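Local coordinates for protein galactokinase (Bifidobacterium longum subsp. infantis ATCC 15697 = JCM 1222 = DSM 20088, PDB 6TEQ) that probably phosphorylates galactose with ATP, as a galactokinase of the GHMP kinase family, and here holds a fluorinated galactose in its sugar pocket, at residues V41-E46 with L230-V235. Sequence-based numbering, arbitrary orientation.
Sequences VNLIGE and LELLVV. With GAF (2-deoxy-2-fluoro-alpha-D-galactopyranose), chain M.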
ATOM      1  N   VAL A  41      -3.765   3.536  -2.699  0.50 11.35           N
ATOM      2  CA  VAL A  41      -3.140   4.832  -2.334  0.50 14.84           C
ATOM      3  C   VAL A  41      -3.523   5.186  -0.898  0.50 12.51           C
ATOM      4  O   VAL A  41      -4.699   5.201  -0.533  0.50 13.46           O
ATOM      5  CB  VAL A  41      -3.499   5.956  -3.318  0.50 16.15           C
ATOM      6  CG1 VAL A  41      -2.652   5.928  -4.557  0.50 17.51           C
ATOM      7  CG2 VAL A  41      -4.928   5.862  -3.767  0.50 19.47           C
ATOM      8  N   ASN A  42      -2.511   5.540  -0.132  1.00 11.15           N
ATOM      9  CA  ASN A  42      -2.725   6.022   1.236  1.00 11.14           C
ATOM     10  C   ASN A  42      -3.089   7.494   1.118  1.00 11.13           C
ATOM     11  O   ASN A  42      -2.278   8.291   0.685  1.00 11.63           O
ATOM     12  CB  ASN A  42      -1.539   5.745   2.136  1.00 12.19           C
ATOM     13  CG  ASN A  42      -1.934   5.842   3.583  1.00 12.20           C
ATOM     14  OD1 ASN A  42      -3.114   5.746   3.910  1.00 12.86           O
ATOM     15  ND2 ASN A  42      -0.927   6.078   4.402  1.00 11.82           N
ATOM     16  N   LEU A  43      -4.289   7.849   1.523  1.00 10.19           N
ATOM     17  CA  LEU A  43      -4.678   9.258   1.402  1.00 11.24           C
ATOM     18  C   LEU A  43      -3.825  10.073   2.372  1.00  9.85           C
ATOM     19  O   LEU A  43      -3.420  11.189   2.030  1.00 10.97           O
ATOM     20  CB  LEU A  43      -6.163   9.450   1.653  1.00 10.36           C
ATOM     21  CG  LEU A  43      -7.122   8.758   0.704  1.00 10.26           C
ATOM     22  CD1 LEU A  43      -8.517   8.945   1.217  1.00 13.06           C
ATOM     23  CD2 LEU A  43      -6.982   9.270  -0.727  1.00 11.58           C
ATOM     24  N   ILE A  44      -3.696   9.587   3.603  1.00 11.40           N
ATOM     25  CA  ILE A  44      -2.918  10.275   4.655  1.00 10.36           C
ATOM     26  C   ILE A  44      -2.729   9.286   5.786  1.00 11.92           C
ATOM     27  O   ILE A  44      -3.417   8.282   5.840  1.00 12.01           O
ATOM     28  CB  ILE A  44      -3.724  11.551   5.069  1.00 10.51           C
ATOM     29  CG1 ILE A  44      -2.862  12.525   5.833  1.00 11.25           C
ATOM     30  CG2 ILE A  44      -5.010  11.255   5.797  1.00 11.35           C
ATOM     31  CD1 ILE A  44      -3.461  13.918   5.969  1.00 11.47           C
ATOM     32  N   GLY A  45      -1.734   9.564   6.599  1.00  9.25           N
ATOM     33  CA  GLY A  45      -1.313   8.680   7.691  1.00 10.30           C
ATOM     34  C   GLY A  45      -0.176   7.825   7.222  1.00  8.88           C
ATOM     35  O   GLY A  45      -0.296   6.613   7.140  1.00 12.41           O
ATOM     36  N   GLU A  46       0.909   8.484   6.923  1.00 11.31           N
ATOM     37  CA  GLU A  46       2.074   7.892   6.299  1.00 11.88           C
ATOM     38  C   GLU A  46       3.173   7.715   7.333  1.00 11.90           C
ATOM     39  O   GLU A  46       3.419   8.563   8.207  1.00 13.60           O
ATOM     40  CB  GLU A  46       2.575   8.782   5.168  1.00 11.43           C
ATOM     41  CG  GLU A  46       3.176   8.008   4.020  1.00 12.18           C
ATOM     42  CD  GLU A  46       2.073   7.305   3.211  1.00 12.41           C
ATOM     43  OE1 GLU A  46       1.844   6.077   3.461  1.00 13.00           O
ATOM     44  OE2 GLU A  46       1.383   7.983   2.377  1.00 14.74           O
ATOM     45  N   LEU A 230     -14.729  16.317  -7.498  1.00 15.61           N
ATOM     46  CA  LEU A 230     -13.279  16.183  -7.367  1.00 12.27           C
ATOM     47  C   LEU A 230     -12.773  15.009  -8.188  1.00 11.91           C
ATOM     48  O   LEU A 230     -13.555  14.086  -8.615  1.00 14.82           O
ATOM     49  CB  LEU A 230     -12.883  15.893  -5.912  1.00 15.10           C
ATOM     50  CG  LEU A 230     -13.283  16.911  -4.863  1.00 15.69           C
ATOM     51  CD1 LEU A 230     -12.939  16.403  -3.454  1.00 17.82           C
ATOM     52  CD2 LEU A 230     -12.612  18.220  -5.183  1.00 19.14           C
ATOM     53  N   GLU A 231     -11.463  14.984  -8.309  0.50 14.22           N
ATOM     54  CA  GLU A 231     -10.704  13.933  -9.015  0.50 13.30           C
ATOM     55  C   GLU A 231      -9.426  13.740  -8.200  0.50 12.57           C
ATOM     56  O   GLU A 231      -8.792  14.746  -7.816  0.50 13.24           O
ATOM     57  CB  GLU A 231     -10.524  14.357 -10.486  0.50 13.10           C
ATOM     58  CG  GLU A 231      -9.344  13.727 -11.219  0.50 12.84           C
ATOM     59  CD  GLU A 231      -9.213  14.165 -12.673  0.50 13.13           C
ATOM     60  OE1 GLU A 231      -9.793  15.230 -13.056  0.50 15.13           O
ATOM     61  OE2 GLU A 231      -8.509  13.466 -13.418  0.50 13.61           O
ATOM     62  N   LEU A 232      -9.077  12.491  -7.909  1.00 12.35           N
ATOM     63  CA  LEU A 232      -7.826  12.216  -7.189  1.00 11.09           C
ATOM     64  C   LEU A 232      -6.804  11.904  -8.266  1.00 11.57           C
ATOM     65  O   LEU A 232      -6.874  10.826  -8.855  1.00 13.36           O
ATOM     66  CB  LEU A 232      -7.982  11.056  -6.223  1.00 11.86           C
ATOM     67  CG  LEU A 232      -6.737  10.786  -5.408  1.00 13.95           C
ATOM     68  CD1 LEU A 232      -6.486  11.867  -4.402  1.00 13.74           C
ATOM     69  CD2 LEU A 232      -6.889   9.430  -4.742  1.00 17.26           C
ATOM     70  N   LEU A 233      -5.919  12.855  -8.521  1.00 11.13           N
ATOM     71  CA  LEU A 233      -4.832  12.663  -9.494  1.00 13.34           C
ATOM     72  C   LEU A 233      -3.795  11.781  -8.806  1.00 13.07           C
ATOM     73  O   LEU A 233      -3.384  12.100  -7.703  1.00 13.36           O
ATOM     74  CB  LEU A 233      -4.240  14.013  -9.912  1.00 14.11           C
ATOM     75  CG  LEU A 233      -3.006  13.910 -10.828  1.00 16.93           C
ATOM     76  CD1 LEU A 233      -3.361  13.190 -12.102  1.00 17.90           C
ATOM     77  CD2 LEU A 233      -2.448  15.272 -11.160  1.00 17.46           C
ATOM     78  N   VAL A 234      -3.326  10.757  -9.501  1.00 13.55           N
ATOM     79  CA  VAL A 234      -2.211   9.922  -9.015  1.00 13.49           C
ATOM     80  C   VAL A 234      -1.128   9.911 -10.099  1.00 11.85           C
ATOM     81  O   VAL A 234      -1.492   9.619 -11.244  1.00 11.82           O
ATOM     82  CB  VAL A 234      -2.691   8.512  -8.679  1.00 14.53           C
ATOM     83  CG1 VAL A 234      -1.485   7.629  -8.296  1.00 14.41           C
ATOM     84  CG2 VAL A 234      -3.738   8.560  -7.616  1.00 14.02           C
ATOM     85  N   VAL A 235       0.100  10.320  -9.747  1.00 11.32           N
ATOM     86  CA  VAL A 235       1.190  10.385 -10.717  1.00 13.21           C
ATOM     87  C   VAL A 235       2.325   9.563 -10.172  1.00 12.18           C
ATOM     88  O   VAL A 235       2.861   9.887  -9.101  1.00 12.08           O
ATOM     89  CB  VAL A 235       1.626  11.845 -11.005  1.00 13.26           C
ATOM     90  CG1 VAL A 235       2.884  11.857 -11.888  1.00 13.67           C
ATOM     91  CG2 VAL A 235       0.489  12.635 -11.607  1.00 14.27           C
TER
HETATM   92  C1  GAF M 609       5.330   1.284   2.705  0.60 14.86           C
HETATM   93  C2  GAF M 609       4.941   0.131   3.605  0.60 14.74           C
HETATM   94  F2  GAF M 609       4.771  -0.978   2.845  0.60 15.54           F
HETATM   95  C3  GAF M 609       3.674   0.421   4.382  0.60 11.94           C
HETATM   96  O3  GAF M 609       3.512  -0.540   5.378  0.60 14.69           O
HETATM   97  C4  GAF M 609       3.753   1.807   5.089  0.60 13.52           C
HETATM   98  O4  GAF M 609       4.672   1.835   6.173  0.60 14.07           O
HETATM   99  C5  GAF M 609       4.114   2.840   4.077  0.60 12.35           C
HETATM  100  O5  GAF M 609       5.334   2.503   3.461  0.60 15.58           O
HETATM  101  C6  GAF M 609       4.242   4.234   4.655  0.60 11.16           C
HETATM  102  O6  GAF M 609       3.002   4.691   5.193  0.60  9.59           O
HETATM  103  O1  GAF M 609       4.343   1.265   1.690  0.60 17.81           O
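A chi1 of -177° points CG of L232 away from its backbone N, toward V41 and L43, and chi2 (70°) turns CD1 aside and leaves CD2, anti to CA, as the methyl that touches both side chains. CD2 of L232 lies 4.0 Å from CD2 of L43, whose side chain runs obliquely across it, and, in one of the two conformers of V41, 4.2 Å from V41 CG2, which it passes in the opposite direction. In that conformer the other branch of V41, CG1, rests beside the backbone N, anti to the carbonyl carbon, and meets V234 CG2 tip to tip at 4.2 Å. L232 and V234, alternate residues of strand 230-236, thus present their side chains from one face, and the contact between the two segments is wholly apolar and buried. It joins two sheets of the GHMP kinase fold: V41 lies on strand 33-42, paired with strand 54-70, while 230-236 runs between strands 402-404 and 372-378 of a separate mixed sheet. I58 of strand 54-70 touches both V41 and L232, extending the same hydrophobic layer. Beyond L43 the chain turns away to the sugar, and N42 braces that turn. Its ND2 donates to G45 O at 2.9 Å, from above the carbonyl plane, and to E46 OE1, also at 2.9 Å, in a nearly straight bond (174°); both acceptors lie close to the plane of the N42 amide, which is gripped at both ends and fixed in rotation because OD1 is bound to the backbone N of L56. While OE2 of E46, a galactose-binding residue, forms a salt bridge with R363, its OE1 comes within 2.5 Å of O6 of the fluorinated sugar.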